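PDB 3RD5: Mypaa.01249.c from Mycobacterium paratuberculosis, which is uncharacterised but belongs to the short-chain dehydrogenase/reductase family and is therefore probably an oxidoreductase. Local coordinates for residues R191-L204 / D242-L256. Residues are numbered along the deposited sequence; the frame is centred on the assembly and turned at random.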
loop_
_atom_site.group_PDB
_atom_site.type_symbol
_atom_site.label_atom_id
_atom_site.label_comp_id
_atom_site.label_asym_id
_atom_site.label_seq_id
_atom_site.Cartn_x
_atom_site.Cartn_y
_atom_site.Cartn_z
ATOM N N ARG A 191 -9.887 1.829 10.101
ATOM C CA ARG A 191 -9.105 0.570 10.187
ATOM C C ARG A 191 -7.918 0.640 9.243
ATOM O O ARG A 191 -7.990 1.224 8.154
ATOM C CB ARG A 191 -9.942 -0.659 9.840
ATOM C CG ARG A 191 -10.849 -1.041 10.924
ATOM C CD ARG A 191 -11.848 -2.092 10.452
ATOM N NE ARG A 191 -12.955 -1.455 9.736
ATOM C CZ ARG A 191 -14.059 -2.083 9.371
ATOM N NH1 ARG A 191 -14.146 -3.401 9.489
ATOM N NH2 ARG A 191 -15.065 -1.378 8.864
ATOM N N ALA A 192 -6.834 -0.002 9.652
ATOM C CA ALA A 192 -5.658 -0.260 8.816
ATOM C C ALA A 192 -5.556 -1.739 8.545
ATOM O O ALA A 192 -5.511 -2.546 9.468
ATOM C CB ALA A 192 -4.370 0.255 9.537
ATOM N N LEU A 193 -5.513 -2.101 7.262
ATOM C CA LEU A 193 -5.495 -3.494 6.802
ATOM C C LEU A 193 -4.383 -3.664 5.817
ATOM O O LEU A 193 -3.854 -2.701 5.258
ATOM C CB LEU A 193 -6.840 -3.843 6.112
ATOM C CG LEU A 193 -8.107 -3.504 6.891
ATOM C CD1 LEU A 193 -9.383 -3.730 6.041
ATOM C CD2 LEU A 193 -8.183 -4.340 8.151
ATOM N N ALA A 194 -4.002 -4.906 5.560
ATOM C CA ALA A 194 -3.002 -5.210 4.546
ATOM C C ALA A 194 -3.466 -6.362 3.675
ATOM O O ALA A 194 -4.348 -7.130 4.047
ATOM C CB ALA A 194 -1.619 -5.536 5.218
ATOM N N ALA A 195 -2.868 -6.462 2.485
ATOM C CA ALA A 195 -3.123 -7.537 1.524
ATOM C C ALA A 195 -1.842 -7.842 0.803
ATOM O O ALA A 195 -0.925 -7.015 0.751
ATOM C CB ALA A 195 -4.222 -7.102 0.496
ATOM N N HIS A 196 -1.745 -9.027 0.197
ATOM C CA HIS A 196 -0.649 -9.304 -0.715
ATOM C C HIS A 196 -1.132 -10.158 -1.876
ATOM O O HIS A 196 -2.068 -10.942 -1.706
ATOM C CB HIS A 196 0.551 -9.954 0.020
ATOM C CG HIS A 196 0.387 -11.404 0.310
ATOM N ND1 HIS A 196 0.826 -12.382 -0.564
ATOM C CD2 HIS A 196 -0.189 -12.043 1.355
ATOM C CE1 HIS A 196 0.531 -13.562 -0.051
ATOM N NE2 HIS A 196 -0.099 -13.400 1.109
ATOM N N PRO A 197 -0.446 -10.050 -3.035
ATOM C CA PRO A 197 -1.032 -10.592 -4.273
ATOM C C PRO A 197 -0.647 -12.025 -4.555
ATOM O O PRO A 197 -1.056 -12.548 -5.613
ATOM C CB PRO A 197 -0.459 -9.666 -5.350
ATOM C CG PRO A 197 0.853 -9.242 -4.776
ATOM C CD PRO A 197 0.551 -8.994 -3.332
ATOM N N GLY A 198 0.112 -12.682 -3.684
ATOM C CA GLY A 198 0.610 -14.020 -4.005
ATOM C C GLY A 198 1.838 -13.997 -4.888
ATOM O O GLY A 198 2.703 -13.139 -4.772
ATOM N N TYR A 199 1.897 -14.952 -5.809
ATOM C CA TYR A 199 3.113 -15.259 -6.551
ATOM C C TYR A 199 3.705 -14.114 -7.367
ATOM O O TYR A 199 4.916 -14.078 -7.609
ATOM C CB TYR A 199 2.880 -16.479 -7.487
ATOM C CG TYR A 199 1.840 -16.222 -8.566
ATOM C CD1 TYR A 199 2.216 -15.664 -9.788
ATOM C CD2 TYR A 199 0.507 -16.528 -8.379
ATOM C CE1 TYR A 199 1.268 -15.391 -10.770
ATOM C CE2 TYR A 199 -0.465 -16.243 -9.358
ATOM C CZ TYR A 199 -0.064 -15.691 -10.556
ATOM O OH TYR A 199 -1.098 -15.465 -11.515
ATOM N N SER A 200 2.875 -13.206 -7.852
ATOM C CA SER A 200 3.401 -12.174 -8.788
ATOM C C SER A 200 4.481 -11.298 -8.224
ATOM O O SER A 200 5.331 -10.812 -8.974
ATOM C CB SER A 200 2.270 -11.282 -9.266
ATOM O OG SER A 200 1.642 -10.613 -8.237
ATOM N N HIS A 201 4.446 -11.084 -6.916
ATOM C CA HIS A 201 5.430 -10.185 -6.259
ATOM C C HIS A 201 6.327 -10.949 -5.338
ATOM O O HIS A 201 6.521 -10.630 -4.171
ATOM C CB HIS A 201 4.689 -9.029 -5.595
ATOM C CG HIS A 201 4.128 -8.072 -6.595
ATOM N ND1 HIS A 201 3.064 -8.381 -7.414
ATOM C CD2 HIS A 201 4.524 -6.823 -6.956
ATOM C CE1 HIS A 201 2.784 -7.342 -8.181
ATOM N NE2 HIS A 201 3.647 -6.376 -7.916
ATOM N N THR A 202 6.981 -11.939 -5.913
ATOM C CA THR A 202 7.868 -12.823 -5.188
ATOM C C THR A 202 9.048 -13.141 -6.113
ATOM O O THR A 202 9.005 -12.877 -7.314
ATOM C CB THR A 202 7.212 -14.152 -4.769
ATOM O OG1 THR A 202 6.976 -14.947 -5.940
ATOM C CG2 THR A 202 5.932 -13.907 -4.006
ATOM N N ASN A 203 10.073 -13.751 -5.532
ATOM C CA ASN A 203 11.299 -14.109 -6.261
ATOM C C ASN A 203 11.232 -15.341 -7.183
ATOM O O ASN A 203 12.253 -15.756 -7.757
ATOM C CB ASN A 203 12.453 -14.222 -5.246
ATOM C CG ASN A 203 12.325 -15.445 -4.342
ATOM O OD1 ASN A 203 11.499 -16.308 -4.590
ATOM N ND2 ASN A 203 13.154 -15.518 -3.299
ATOM N N LEU A 204 10.048 -15.875 -7.408
ATOM C CA LEU A 204 9.886 -17.035 -8.292
ATOM C C LEU A 204 10.202 -16.787 -9.787
ATOM O O LEU A 204 9.864 -15.734 -10.344
ATOM C CB LEU A 204 8.465 -17.558 -8.158
ATOM C CG LEU A 204 8.084 -18.096 -6.792
ATOM C CD1 LEU A 204 6.670 -18.629 -6.908
ATOM C CD2 LEU A 204 9.047 -19.189 -6.322
ATOM N N ASP A 242 -15.805 -6.742 5.884
ATOM C CA ASP A 242 -15.879 -6.254 7.277
ATOM C C ASP A 242 -14.874 -7.026 8.110
ATOM O O ASP A 242 -15.203 -8.062 8.692
ATOM C CB ASP A 242 -17.298 -6.435 7.846
ATOM C CG ASP A 242 -17.444 -5.847 9.214
ATOM O OD1 ASP A 242 -16.516 -5.222 9.747
ATOM O OD2 ASP A 242 -18.534 -6.040 9.808
ATOM N N LEU A 243 -13.621 -6.574 8.090
ATOM C CA LEU A 243 -12.483 -7.268 8.697
ATOM C C LEU A 243 -12.017 -6.531 9.942
ATOM O O LEU A 243 -12.051 -5.285 9.977
ATOM C CB LEU A 243 -11.307 -7.326 7.715
ATOM C CG LEU A 243 -11.559 -8.160 6.469
ATOM C CD1 LEU A 243 -10.587 -7.829 5.338
ATOM C CD2 LEU A 243 -11.427 -9.659 6.818
ATOM N N PRO A 244 -11.549 -7.268 10.961
ATOM C CA PRO A 244 -10.938 -6.603 12.090
ATOM C C PRO A 244 -9.702 -5.793 11.679
ATOM O O PRO A 244 -9.000 -6.122 10.732
ATOM C CB PRO A 244 -10.492 -7.765 12.985
ATOM C CG PRO A 244 -11.146 -8.957 12.520
ATOM C CD PRO A 244 -11.577 -8.724 11.088
ATOM N N GLY A 245 -9.454 -4.710 12.404
ATOM C CA GLY A 245 -8.250 -3.932 12.207
ATOM C C GLY A 245 -6.994 -4.781 12.312
ATOM O O GLY A 245 -6.959 -5.771 13.052
ATOM N N ASP A 246 -6.001 -4.437 11.496
ATOM C CA ASP A 246 -4.750 -5.207 11.371
ATOM C C ASP A 246 -4.924 -6.609 10.828
ATOM O O ASP A 246 -4.088 -7.480 11.072
ATOM C CB ASP A 246 -3.915 -5.209 12.688
ATOM C CG ASP A 246 -2.451 -5.590 12.473
ATOM O OD1 ASP A 246 -1.945 -5.483 11.394
ATOM O OD2 ASP A 246 -1.856 -6.049 13.483
ATOM N N SER A 247 -5.950 -6.842 10.023
ATOM C CA SER A 247 -6.039 -8.078 9.265
ATOM C C SER A 247 -5.116 -8.001 8.067
ATOM O O SER A 247 -4.945 -6.924 7.492
ATOM C CB SER A 247 -7.446 -8.309 8.747
ATOM O OG SER A 247 -8.382 -8.523 9.780
ATOM N N PHE A 248 -4.556 -9.127 7.668
ATOM C CA PHE A 248 -3.715 -9.279 6.481
ATOM C C PHE A 248 -4.381 -10.352 5.599
ATOM O O PHE A 248 -4.631 -11.457 6.117
ATOM C CB PHE A 248 -2.345 -9.793 6.931
ATOM C CG PHE A 248 -1.282 -9.904 5.859
ATOM C CD1 PHE A 248 -1.264 -9.114 4.731
ATOM C CD2 PHE A 248 -0.244 -10.816 6.038
ATOM C CE1 PHE A 248 -0.198 -9.165 3.792
ATOM C CE2 PHE A 248 0.812 -10.868 5.128
ATOM C CZ PHE A 248 0.834 -10.067 4.010
ATOM N N VAL A 249 -4.711 -10.003 4.348
ATOM C CA VAL A 249 -5.507 -10.824 3.432
ATOM C C VAL A 249 -4.598 -11.314 2.308
ATOM O O VAL A 249 -3.798 -10.563 1.735
ATOM C CB VAL A 249 -6.660 -9.947 2.793
ATOM C CG1 VAL A 249 -7.400 -10.692 1.630
ATOM C CG2 VAL A 249 -7.655 -9.558 3.959
ATOM N N GLY A 250 -4.757 -12.578 1.917
ATOM C CA GLY A 250 -4.051 -13.100 0.763
ATOM C C GLY A 250 -4.473 -14.522 0.461
ATOM O O GLY A 250 -5.409 -15.032 1.037
ATOM N N PRO A 251 -3.742 -15.176 -0.460
ATOM C CA PRO A 251 -4.109 -16.547 -0.838
ATOM C C PRO A 251 -3.760 -17.511 0.293
ATOM O O PRO A 251 -2.744 -17.375 0.986
ATOM C CB PRO A 251 -3.243 -16.801 -2.066
ATOM C CG PRO A 251 -2.843 -15.446 -2.571
ATOM C CD PRO A 251 -2.679 -14.637 -1.324
ATOM N N ARG A 252 -4.621 -18.500 0.482
ATOM C CA ARG A 252 -4.510 -19.446 1.606
ATOM C C ARG A 252 -3.125 -20.069 1.727
ATOM O O ARG A 252 -2.610 -20.213 2.841
ATOM C CB ARG A 252 -5.566 -20.546 1.488
ATOM C CG ARG A 252 -5.461 -21.648 2.534
ATOM C CD ARG A 252 -6.634 -22.589 2.478
ATOM N NE ARG A 252 -6.461 -23.682 3.419
ATOM C CZ ARG A 252 -7.124 -24.836 3.338
ATOM N NH1 ARG A 252 -8.007 -25.033 2.366
ATOM N NH2 ARG A 252 -6.873 -25.812 4.211
ATOM N N PHE A 253 -2.498 -20.427 0.594
ATOM C CA PHE A 253 -1.196 -21.112 0.608
ATOM C C PHE A 253 -0.059 -20.194 0.216
ATOM O O PHE A 253 0.993 -20.646 -0.290
ATOM C CB PHE A 253 -1.246 -22.405 -0.209
ATOM C CG PHE A 253 -2.260 -23.373 0.337
ATOM C CD1 PHE A 253 -2.034 -23.975 1.573
ATOM C CD2 PHE A 253 -3.455 -23.597 -0.294
ATOM C CE1 PHE A 253 -2.961 -24.807 2.127
ATOM C CE2 PHE A 253 -4.395 -24.469 0.266
ATOM C CZ PHE A 253 -4.111 -25.074 1.477
ATOM N N GLY A 254 -0.283 -18.918 0.407
ATOM C CA GLY A 254 0.758 -17.896 0.190
ATOM C C GLY A 254 0.868 -17.471 -1.245
ATOM O O GLY A 254 0.518 -16.341 -1.622
ATOM N N TYR A 255 1.285 -18.373 -2.092
ATOM C CA TYR A 255 1.476 -18.083 -3.502
ATOM C C TYR A 255 0.187 -18.182 -4.316
ATOM O O TYR A 255 -0.013 -17.460 -5.283
ATOM C CB TYR A 255 2.554 -19.012 -4.039
ATOM C CG TYR A 255 3.879 -18.837 -3.338
ATOM C CD1 TYR A 255 4.791 -17.940 -3.833
ATOM C CD2 TYR A 255 4.203 -19.562 -2.205
ATOM C CE1 TYR A 255 6.003 -17.738 -3.205
ATOM C CE2 TYR A 255 5.410 -19.386 -1.557
ATOM C CZ TYR A 255 6.302 -18.472 -2.075
ATOM O OH TYR A 255 7.560 -18.290 -1.470
ATOM N N LEU A 256 -0.663 -19.142 -3.944
ATOM C CA LEU A 256 -1.937 -19.484 -4.573
ATOM C C LEU A 256 -2.914 -19.882 -3.462
ATOM O O LEU A 256 -2.497 -20.117 -2.307
ATOM C CB LEU A 256 -1.811 -20.635 -5.559
ATOM C CG LEU A 256 -1.010 -20.359 -6.843
ATOM C CD1 LEU A 256 -0.799 -21.674 -7.596
ATOM C CD2 LEU A 256 -1.732 -19.312 -7.747
HETATM O O HOH W 1 -0.809 -15.776 2.260
HETATM O O HOH W 2 9.352 -16.716 -2.834
#
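Ala194 and Ala195 pair with Phe248 and Val249 as parallel strand neighbours, the axes of strands 191-195 and 248-251 approaching to 4.4 Å and inclined by 17°, in the Rossmann-type sheet of a short-chain dehydrogenase/reductase. The ladder consists of hydrogen bonds from Ala194 N to Ser247 O, Val249 N to Ala194 O and His196 N to Val249 O, and Asp246 N, in the turn before strand 248-251, extends it by another to Ala192 O. Helix 226-240, in the connection between the strands, covers the face bearing Ala195 and Val249; on the other face, Ala194 CB meets Phe248 CD1 at 3.6 Å. At the start, Arg191 bends at chi3 and NH1 alone makes two hydrogen bonds: to Leu243 O (2.9 Å), from above the carbonyl plane, and to Asp242 OD1 (3.0 Å) on its anti side, a salt bridge with the planes 82° apart. Beyond the strands, Tyr199 N hydrogen-bonds to a lone pair of Tyr255 O at 3.2 Å. His196 has CG between its backbone N and carbonyl carbon (chi1 78°), which brings CD2 to 3.5 Å from Phe248 CZ. The adjacent NE2 of His196 holds a water at 2.7 Å, which donates to Pro251 O at 2.8 Å.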